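Local coordinates for protein 2,3-dihydroxybenzoate-AMP ligase (Bacillus subtilis, PDB 1MDB) that is an AMP-binding enzyme of the ANL clan and binds adenosine monophosphate and 2,3-dihydroxy-benzoic acid, at residues A[23-28]-A[206-211]; A[99-104]-A[185-190]; A[212-217]-A[337-342]. All blocks are in the same frame, centred on the assembly; numbering follows the deposited sequence.

Contact 1 of 3, residues A[23-28]-A[206-211]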
loop_
_atom_site.group_PDB
_atom_site.type_symbol
_atom_site.label_atom_id
_atom_site.label_comp_id
_atom_site.label_asym_id
_atom_site.label_seq_id
_atom_site.Cartn_x
_atom_site.Cartn_y
_atom_site.Cartn_z
ATOM N N ALA A 23 -7.354 -4.964 -21.276
ATOM C CA ALA A 23 -8.705 -4.844 -21.814
ATOM C C ALA A 23 -8.950 -3.746 -22.841
ATOM O O ALA A 23 -9.921 -3.810 -23.595
ATOM C CB ALA A 23 -9.696 -4.713 -20.670
ATOM N N GLY A 24 -8.083 -2.742 -22.885
ATOM C CA GLY A 24 -8.274 -1.674 -23.849
ATOM C C GLY A 24 -9.300 -0.644 -23.411
ATOM O O GLY A 24 -9.779 0.142 -24.226
ATOM N N GLU A 25 -9.639 -0.645 -22.123
ATOM C CA GLU A 25 -10.599 0.316 -21.583
ATOM C C GLU A 25 -9.926 1.226 -20.547
ATOM O O GLU A 25 -8.977 0.822 -19.855
ATOM C CB GLU A 25 -11.791 -0.413 -20.946
ATOM C CG GLU A 25 -11.483 -1.144 -19.644
ATOM C CD GLU A 25 -12.648 -2.009 -19.164
ATOM O OE1 GLU A 25 -13.815 -1.568 -19.277
ATOM O OE2 GLU A 25 -12.394 -3.123 -18.660
ATOM N N THR A 26 -10.415 2.456 -20.444
ATOM C CA THR A 26 -9.848 3.412 -19.494
ATOM C C THR A 26 -10.663 3.453 -18.209
ATOM O O THR A 26 -11.748 2.876 -18.141
ATOM C CB THR A 26 -9.836 4.825 -20.071
ATOM O OG1 THR A 26 -11.186 5.282 -20.217
ATOM C CG2 THR A 26 -9.134 4.847 -21.426
ATOM N N PHE A 27 -10.146 4.134 -17.187
ATOM C CA PHE A 27 -10.885 4.245 -15.936
ATOM C C PHE A 27 -12.172 5.001 -16.231
ATOM O O PHE A 27 -13.220 4.732 -15.628
ATOM C CB PHE A 27 -10.073 4.997 -14.875
ATOM C CG PHE A 27 -9.030 4.154 -14.202
ATOM C CD1 PHE A 27 -7.695 4.248 -14.569
ATOM C CD2 PHE A 27 -9.386 3.258 -13.199
ATOM C CE1 PHE A 27 -6.726 3.462 -13.947
ATOM C CE2 PHE A 27 -8.428 2.470 -12.571
ATOM C CZ PHE A 27 -7.094 2.574 -12.946
ATOM N N GLY A 28 -12.081 5.947 -17.167
ATOM C CA GLY A 28 -13.243 6.723 -17.554
ATOM C C GLY A 28 -14.316 5.785 -18.068
ATOM O O GLY A 28 -15.480 5.904 -17.683
ATOM N N ASP A 206 -2.658 -1.706 -17.811
ATOM C CA ASP A 206 -1.972 -2.559 -16.852
ATOM C C ASP A 206 -2.572 -2.477 -15.449
ATOM O O ASP A 206 -2.616 -3.478 -14.752
ATOM C CB ASP A 206 -0.454 -2.278 -16.835
ATOM C CG ASP A 206 -0.066 -1.113 -15.932
ATOM O OD1 ASP A 206 0.198 -0.002 -16.445
ATOM O OD2 ASP A 206 -0.025 -1.318 -14.702
ATOM N N TYR A 207 -3.080 -1.314 -15.041
ATOM C CA TYR A 207 -3.654 -1.216 -13.694
ATOM C C TYR A 207 -5.018 -1.891 -13.618
ATOM O O TYR A 207 -5.296 -2.645 -12.687
ATOM C CB TYR A 207 -3.797 0.238 -13.243
ATOM C CG TYR A 207 -3.718 0.408 -11.729
ATOM C CD1 TYR A 207 -2.550 0.091 -11.039
ATOM C CD2 TYR A 207 -4.796 0.898 -10.998
ATOM C CE1 TYR A 207 -2.452 0.262 -9.661
ATOM C CE2 TYR A 207 -4.709 1.075 -9.610
ATOM C CZ TYR A 207 -3.533 0.754 -8.951
ATOM O OH TYR A 207 -3.419 0.923 -7.588
ATOM N N ILE A 208 -5.878 -1.620 -14.592
ATOM C CA ILE A 208 -7.193 -2.234 -14.578
ATOM C C ILE A 208 -7.055 -3.767 -14.600
ATOM O O ILE A 208 -7.848 -4.484 -13.988
ATOM C CB ILE A 208 -8.055 -1.689 -15.747
ATOM C CG1 ILE A 208 -8.262 -0.178 -15.537
ATOM C CG2 ILE A 208 -9.402 -2.411 -15.789
ATOM C CD1 ILE A 208 -8.993 0.540 -16.652
ATOM N N TYR A 209 -6.027 -4.277 -15.274
ATOM C CA TYR A 209 -5.813 -5.724 -15.275
ATOM C C TYR A 209 -5.524 -6.180 -13.841
ATOM O O TYR A 209 -6.079 -7.183 -13.374
ATOM C CB TYR A 209 -4.636 -6.121 -16.165
ATOM C CG TYR A 209 -4.315 -7.594 -16.068
ATOM C CD1 TYR A 209 -5.265 -8.556 -16.423
ATOM C CD2 TYR A 209 -3.079 -8.034 -15.582
ATOM C CE1 TYR A 209 -4.996 -9.916 -16.294
ATOM C CE2 TYR A 209 -2.797 -9.399 -15.451
ATOM C CZ TYR A 209 -3.763 -10.333 -15.808
ATOM O OH TYR A 209 -3.507 -11.681 -15.672
ATOM N N SER A 210 -4.656 -5.450 -13.137
ATOM C CA SER A 210 -4.337 -5.804 -11.751
ATOM C C SER A 210 -5.615 -5.802 -10.903
ATOM O O SER A 210 -5.750 -6.603 -9.976
ATOM C CB SER A 210 -3.319 -4.825 -11.151
ATOM O OG SER A 210 -3.955 -3.672 -10.621
ATOM N N LEU A 211 -6.548 -4.900 -11.217
ATOM C CA LEU A 211 -7.813 -4.831 -10.486
ATOM C C LEU A 211 -8.704 -6.052 -10.797
ATOM O O LEU A 211 -9.319 -6.632 -9.896
ATOM C CB LEU A 211 -8.560 -3.535 -10.840
ATOM C CG LEU A 211 -7.894 -2.209 -10.442
ATOM C CD1 LEU A 211 -8.726 -1.034 -10.956
ATOM C CD2 LEU A 211 -7.757 -2.136 -8.919
#
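The ring of Phe27 packs against three side chains of helix 204-218: Tyr207, Ile208 and Leu211. This is the tight part of the contact. Ile208 CG1 lies over one face of the Phe27 ring, 4.0 Å from its centroid and 16° off the normal, a CH-pi contact. The two side chains run past each other in opposite directions. Tyr207 comes in at the ring's edge, with its CD2 3.4 Å from Phe27 CZ and near the plane of the phenylalanine ring. One methyl of Leu211, CD1, adds a third touch, 3.9 Å from Phe27 CE2. Ile208 CD1 is anti to CA (chi2 175°), and this extended branch ends at the loop backbone, 3.2 Å from Glu25 O.

The loose side lies around Glu25. This residue is partly exposed, and its OE2 comes no nearer to Ile208 CG2 than 4.2 Å. Beyond it the loop is exposed at Ala23 and Gly24. The polar end of Tyr207 points elsewhere, to Asn235. Helix 242-248 also covers Tyr207, Ile208 and Leu211, through Leu244 and Tyr248.

Thr26 is the N-cap of helix 27-38. Its side chain caps a backbone N just past Gly28, and its own N is bonded to Asp29 OD2. This reciprocal pattern is consistent with a capping box. The arrangement is that of a capped helix start, with the aromatic residue of its first turn packed onto a second helix in the AMP-binding fold.

Contact 2 of 3, residues A[99-104]-A[185-190]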
loop_
_atom_site.group_PDB
_atom_site.type_symbol
_atom_site.label_atom_id
_atom_site.label_comp_id
_atom_site.label_asym_id
_atom_site.label_seq_id
_atom_site.Cartn_x
_atom_site.Cartn_y
_atom_site.Cartn_z
ATOM N N GLY A 99 -7.556 13.098 -18.757
ATOM C CA GLY A 99 -6.246 12.621 -19.156
ATOM C C GLY A 99 -5.146 13.213 -18.281
ATOM O O GLY A 99 -3.961 13.164 -18.634
ATOM N N ALA A 100 -5.539 13.790 -17.148
ATOM C CA ALA A 100 -4.582 14.370 -16.215
ATOM C C ALA A 100 -4.123 13.267 -15.261
ATOM O O ALA A 100 -4.873 12.335 -14.956
ATOM C CB ALA A 100 -5.218 15.511 -15.444
ATOM N N LEU A 101 -2.894 13.391 -14.778
ATOM C CA LEU A 101 -2.305 12.383 -13.911
ATOM C C LEU A 101 -2.230 12.662 -12.416
ATOM O O LEU A 101 -1.497 13.546 -11.961
ATOM C CB LEU A 101 -0.893 12.053 -14.402
ATOM C CG LEU A 101 -0.702 11.137 -15.620
ATOM C CD1 LEU A 101 -1.556 11.604 -16.780
ATOM C CD2 LEU A 101 0.775 11.122 -16.002
ATOM N N PRO A 102 -3.004 11.913 -11.627
ATOM C CA PRO A 102 -2.943 12.129 -10.186
ATOM C C PRO A 102 -1.577 11.595 -9.737
ATOM O O PRO A 102 -1.030 10.672 -10.350
ATOM C CB PRO A 102 -4.057 11.235 -9.643
ATOM C CG PRO A 102 -5.012 11.082 -10.813
ATOM C CD PRO A 102 -4.087 10.983 -11.991
ATOM N N VAL A 103 -1.020 12.195 -8.695
ATOM C CA VAL A 103 0.225 11.729 -8.104
ATOM C C VAL A 103 -0.303 11.480 -6.697
ATOM O O VAL A 103 -0.800 12.402 -6.040
ATOM C CB VAL A 103 1.318 12.818 -8.122
ATOM C CG1 VAL A 103 2.553 12.328 -7.395
ATOM C CG2 VAL A 103 1.666 13.166 -9.564
ATOM N N PHE A 104 -0.228 10.230 -6.258
ATOM C CA PHE A 104 -0.782 9.812 -4.977
ATOM C C PHE A 104 0.010 10.002 -3.697
ATOM O O PHE A 104 0.705 9.088 -3.236
ATOM C CB PHE A 104 -1.237 8.342 -5.081
ATOM C CG PHE A 104 -2.451 8.145 -5.958
ATOM C CD1 PHE A 104 -2.377 7.381 -7.123
ATOM C CD2 PHE A 104 -3.668 8.734 -5.627
ATOM C CE1 PHE A 104 -3.497 7.211 -7.945
ATOM C CE2 PHE A 104 -4.795 8.569 -6.445
ATOM C CZ PHE A 104 -4.707 7.809 -7.603
ATOM N N ALA A 185 -1.963 6.541 -16.601
ATOM C CA ALA A 185 -3.159 7.046 -15.933
ATOM C C ALA A 185 -2.835 7.847 -14.674
ATOM O O ALA A 185 -3.596 8.735 -14.274
ATOM C CB ALA A 185 -4.072 5.881 -15.583
ATOM N N PHE A 186 -1.710 7.527 -14.043
ATOM C CA PHE A 186 -1.311 8.213 -12.819
ATOM C C PHE A 186 0.084 7.794 -12.374
ATOM O O PHE A 186 0.660 6.850 -12.915
ATOM C CB PHE A 186 -2.309 7.889 -11.701
ATOM C CG PHE A 186 -2.356 6.428 -11.331
ATOM C CD1 PHE A 186 -1.290 5.823 -10.672
ATOM C CD2 PHE A 186 -3.465 5.653 -11.652
ATOM C CE1 PHE A 186 -1.325 4.471 -10.337
ATOM C CE2 PHE A 186 -3.513 4.303 -11.323
ATOM C CZ PHE A 186 -2.439 3.711 -10.664
ATOM N N LEU A 187 0.608 8.485 -11.367
ATOM C CA LEU A 187 1.914 8.157 -10.834
ATOM C C LEU A 187 1.768 7.777 -9.366
ATOM O O LEU A 187 1.253 8.555 -8.563
ATOM C CB LEU A 187 2.875 9.352 -10.976
ATOM C CG LEU A 187 3.029 9.936 -12.387
ATOM C CD1 LEU A 187 4.030 11.080 -12.373
ATOM C CD2 LEU A 187 3.487 8.847 -13.337
ATOM N N GLN A 188 2.212 6.572 -9.025
ATOM C CA GLN A 188 2.155 6.084 -7.650
ATOM C C GLN A 188 3.496 6.326 -6.989
ATOM O O GLN A 188 4.450 6.748 -7.651
ATOM C CB GLN A 188 1.822 4.587 -7.627
ATOM C CG GLN A 188 0.387 4.272 -7.247
ATOM C CD GLN A 188 0.071 4.584 -5.785
ATOM O OE1 GLN A 188 -1.048 4.370 -5.331
ATOM N NE2 GLN A 188 1.056 5.089 -5.046
ATOM N N LEU A 189 3.582 6.070 -5.689
ATOM C CA LEU A 189 4.848 6.271 -4.974
ATOM C C LEU A 189 5.444 4.912 -4.578
ATOM O O LEU A 189 4.705 4.005 -4.233
ATOM C CB LEU A 189 4.610 7.107 -3.704
ATOM C CG LEU A 189 3.952 8.491 -3.813
ATOM C CD1 LEU A 189 3.942 9.128 -2.434
ATOM C CD2 LEU A 189 4.705 9.381 -4.787
ATOM N N SER A 190 6.765 4.777 -4.657
ATOM C CA SER A 190 7.422 3.542 -4.252
ATOM C C SER A 190 7.529 3.590 -2.725
ATOM O O SER A 190 7.497 4.676 -2.144
ATOM C CB SER A 190 8.822 3.435 -4.863
ATOM O OG SER A 190 9.582 4.590 -4.549
HETATM O O HOH W 1 -5.344 10.118 -16.358
#
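Pro102 and Leu187 join strands 101-104 and 184-189 through their backbones. The strands run parallel, 12° apart, and form a single beta bridge centred on Val103 and Leu187. Strand 101-104 ends a beta-alpha-beta crossover made of strand 77-80, helix 86-98 and itself. Gly99 closes that helix with a Schellman motif. On the other strand, Ala185 and Phe186 form a classic beta bulge opposite Arg202.

Two backbone hydrogen bonds carry the pairing. Leu187 N donates to Pro102 O at 2.9 Å, and Phe104 N donates to Leu187 O at 3.2 Å. Both are close to straight. Leu187 O also receives a CA-H contact from Val103 CA.

The aromatic contact is T-shaped. Phe104 turns its edge to the face of Phe186, with centroids 5.3 Å apart and planes at 68°. CE1 of Phe104 makes the touch, 3.7 Å from Phe186 CG and toward the rim of the ring. With CG between its backbone N and carbonyl carbon (chi1 63°), Phe186 sets its ring where one face meets that CE1. Its CB packs against Pro102 CD at 3.6 Å and also lies close to Pro102 O.

Aliphatic packing is looser. Val103 CG2 stands 4.2 Å from Leu187 CD1, and Leu101 CD2 also faces Leu187. Arg77 of strand 77-80 touches Leu101, Val103 and Leu187. Ile92 and Leu95 of helix 86-98 cover Phe104 and Pro102.

Water takes over where the direct pairing stops. Just before strand 101-104, Ala100 O comes near Ala185 O, and one water donates to both, to Ala100 O at 2.7 Å and to Ala185 O at 3.1 Å.

Contact 3 of 3, residues A[212-217]-A[337-342]; sequences KRSVEV and VNYTRL
Tyr339 OH donates a hydrogen bond to Ser214 OG at 2.7 Å. The serine oxygen lies at the edge of the tyrosine ring, near its plane. Val217 makes the apolar part of the first shell. Its CG1, anti to the backbone N (chi1 178°), meets two side chains. It is 4.0 Å from Tyr339 CB and 3.6 Å from Arg341 CD, and it lies over one face of the Arg341 guanidinium. Leu342 CD1 completes the shell at 3.9 Å from Val217 O. Val217 O also accepts from a water at 2.8 Å, and that water accepts from Leu342 N, which ties the helix to the loop after the strand.

Two outer bonds position these groups. Ser214 OG is also bonded to Ser210 O, one turn back in the helix. Arg341 bends at chi2 (-55°), which goes with its guanidinium face lying against Val217 CG1, and its NH2 is bonded to Pro356 O. A separate salt bridge lies within the helix, where Arg213 grips Glu216 OE2 side-on with NE and NH2.

Strand 337-339 runs between strands 325-331 and 355-356, antiparallel to both. It carries Val337, which touches the bound 2,3-dihydroxy-benzoic acid. Helix 204-218 packs on the same strand through Tyr339, beside that ligand's pocket in the AMP-binding fold.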
loop_
_atom_site.group_PDB
_atom_site.type_symbol
_atom_site.label_atom_id
_atom_site.label_comp_id
_atom_site.label_asym_id
_atom_site.label_seq_id
_atom_site.Cartn_x
_atom_site.Cartn_y
_atom_site.Cartn_z
ATOM N N LYS A 212 -8.765 -6.442 -12.067
ATOM C CA LYS A 212 -9.576 -7.585 -12.479
ATOM C C LYS A 212 -9.087 -8.878 -11.844
ATOM O O LYS A 212 -9.887 -9.713 -11.434
ATOM C CB LYS A 212 -9.558 -7.748 -14.003
ATOM C CG LYS A 212 -10.689 -8.636 -14.523
ATOM C CD LYS A 212 -10.472 -9.078 -15.966
ATOM C CE LYS A 212 -9.416 -10.165 -16.048
ATOM N NZ LYS A 212 -9.209 -10.660 -17.444
ATOM N N ARG A 213 -7.773 -9.059 -11.772
ATOM C CA ARG A 213 -7.233 -10.270 -11.167
ATOM C C ARG A 213 -7.475 -10.273 -9.659
ATOM O O ARG A 213 -7.831 -11.304 -9.089
ATOM C CB ARG A 213 -5.740 -10.398 -11.467
ATOM C CG ARG A 213 -5.419 -11.112 -12.772
ATOM C CD ARG A 213 -5.361 -12.635 -12.590
ATOM N NE ARG A 213 -6.677 -13.265 -12.505
ATOM C CZ ARG A 213 -6.911 -14.420 -11.889
ATOM N NH1 ARG A 213 -5.918 -15.069 -11.296
ATOM N NH2 ARG A 213 -8.136 -14.932 -11.865
ATOM N N SER A 214 -7.298 -9.121 -9.016
ATOM C CA SER A 214 -7.521 -9.024 -7.576
ATOM C C SER A 214 -8.985 -9.321 -7.265
ATOM O O SER A 214 -9.293 -9.945 -6.262
ATOM C CB SER A 214 -7.160 -7.625 -7.068
ATOM O OG SER A 214 -5.796 -7.326 -7.324
ATOM N N VAL A 215 -9.884 -8.852 -8.124
ATOM C CA VAL A 215 -11.309 -9.094 -7.943
ATOM C C VAL A 215 -11.593 -10.604 -7.990
ATOM O O VAL A 215 -12.254 -11.164 -7.105
ATOM C CB VAL A 215 -12.137 -8.382 -9.043
ATOM C CG1 VAL A 215 -13.538 -8.976 -9.104
ATOM C CG2 VAL A 215 -12.224 -6.884 -8.746
ATOM N N GLU A 216 -11.086 -11.254 -9.025
ATOM C CA GLU A 216 -11.279 -12.688 -9.182
ATOM C C GLU A 216 -10.629 -13.468 -8.041
ATOM O O GLU A 216 -11.278 -14.303 -7.411
ATOM C CB GLU A 216 -10.720 -13.131 -10.532
ATOM C CG GLU A 216 -11.494 -12.552 -11.707
ATOM C CD GLU A 216 -10.787 -12.740 -13.028
ATOM O OE1 GLU A 216 -11.384 -12.415 -14.074
ATOM O OE2 GLU A 216 -9.628 -13.205 -13.027
ATOM N N VAL A 217 -9.362 -13.186 -7.753
ATOM C CA VAL A 217 -8.669 -13.882 -6.666
ATOM C C VAL A 217 -9.293 -13.621 -5.291
ATOM O O VAL A 217 -9.228 -14.473 -4.414
ATOM C CB VAL A 217 -7.174 -13.484 -6.589
ATOM C CG1 VAL A 217 -6.508 -14.184 -5.411
ATOM C CG2 VAL A 217 -6.468 -13.856 -7.869
ATOM N N VAL A 337 1.668 -8.579 -7.227
ATOM C CA VAL A 337 0.847 -8.729 -6.035
ATOM C C VAL A 337 0.577 -10.218 -5.830
ATOM O O VAL A 337 0.140 -10.912 -6.753
ATOM C CB VAL A 337 -0.496 -7.990 -6.155
ATOM C CG1 VAL A 337 -1.352 -8.282 -4.923
ATOM C CG2 VAL A 337 -0.260 -6.489 -6.280
ATOM N N ASN A 338 0.848 -10.697 -4.620
ATOM C CA ASN A 338 0.656 -12.100 -4.265
ATOM C C ASN A 338 -0.402 -12.258 -3.178
ATOM O O ASN A 338 -0.443 -11.473 -2.221
ATOM C CB ASN A 338 1.970 -12.696 -3.748
ATOM C CG ASN A 338 3.107 -12.534 -4.723
ATOM O OD1 ASN A 338 3.182 -13.239 -5.732
ATOM N ND2 ASN A 338 4.001 -11.588 -4.437
ATOM N N TYR A 339 -1.238 -13.287 -3.302
ATOM C CA TYR A 339 -2.280 -13.533 -2.302
ATOM C C TYR A 339 -2.387 -15.005 -1.930
ATOM O O TYR A 339 -2.155 -15.878 -2.762
ATOM C CB TYR A 339 -3.682 -13.159 -2.813
ATOM C CG TYR A 339 -3.930 -11.756 -3.324
ATOM C CD1 TYR A 339 -3.614 -11.404 -4.634
ATOM C CD2 TYR A 339 -4.578 -10.806 -2.523
ATOM C CE1 TYR A 339 -3.947 -10.144 -5.140
ATOM C CE2 TYR A 339 -4.911 -9.545 -3.021
ATOM C CZ TYR A 339 -4.596 -9.224 -4.325
ATOM O OH TYR A 339 -4.939 -7.990 -4.825
ATOM N N THR A 340 -2.743 -15.285 -0.682
ATOM C CA THR A 340 -3.004 -16.666 -0.307
ATOM C C THR A 340 -4.430 -16.771 -0.853
ATOM O O THR A 340 -5.176 -15.782 -0.826
ATOM C CB THR A 340 -3.023 -16.877 1.222
ATOM O OG1 THR A 340 -3.863 -15.896 1.839
ATOM C CG2 THR A 340 -1.617 -16.785 1.787
ATOM N N ARG A 341 -4.814 -17.927 -1.385
ATOM C CA ARG A 341 -6.162 -18.051 -1.935
ATOM C C ARG A 341 -7.187 -18.232 -0.830
ATOM O O ARG A 341 -6.895 -18.814 0.209
ATOM C CB ARG A 341 -6.225 -19.196 -2.947
ATOM C CG ARG A 341 -5.339 -18.966 -4.176
ATOM C CD ARG A 341 -5.660 -17.637 -4.872
ATOM N NE ARG A 341 -4.978 -17.481 -6.157
ATOM C CZ ARG A 341 -3.738 -17.028 -6.315
ATOM N NH1 ARG A 341 -3.011 -16.668 -5.261
ATOM N NH2 ARG A 341 -3.221 -16.936 -7.534
ATOM N N LEU A 342 -8.392 -17.718 -1.055
ATOM C CA LEU A 342 -9.454 -17.782 -0.058
ATOM C C LEU A 342 -9.917 -19.193 0.328
ATOM O O LEU A 342 -10.506 -19.386 1.397
ATOM C CB LEU A 342 -10.641 -16.930 -0.523
ATOM C CG LEU A 342 -10.303 -15.448 -0.749
ATOM C CD1 LEU A 342 -11.519 -14.698 -1.295
ATOM C CD2 LEU A 342 -9.836 -14.821 0.561
HETATM O O HOH W 2 -8.793 -17.130 -3.574
#

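Overall arrangement
Helix 204-218 serves contacts 1 and 3, whose segments 206-211 and 212-217 follow directly in sequence; their centres are 16 Å apart. Contacts 1 and 2 touch. Tyr207 CZ meets Phe186 CZ at 3.6 Å in an edge-to-face pair, and Phe27 CE1 packs on Ala185 CB at 3.9 Å. Contacts 2 and 3 do not touch; their nearest atoms are about 11 Å apart. All three lie near the ligands. The side chains of Tyr207, Gln188 and Tyr339 are about 7, 8 and 6 Å from 2,3-dihydroxy-benzoic acid. The side chain of Gln188 is about 7 Å from adenosine monophosphate. Contact 3 supplies a residue of the 2,3-dihydroxy-benzoic acid pocket, Val337.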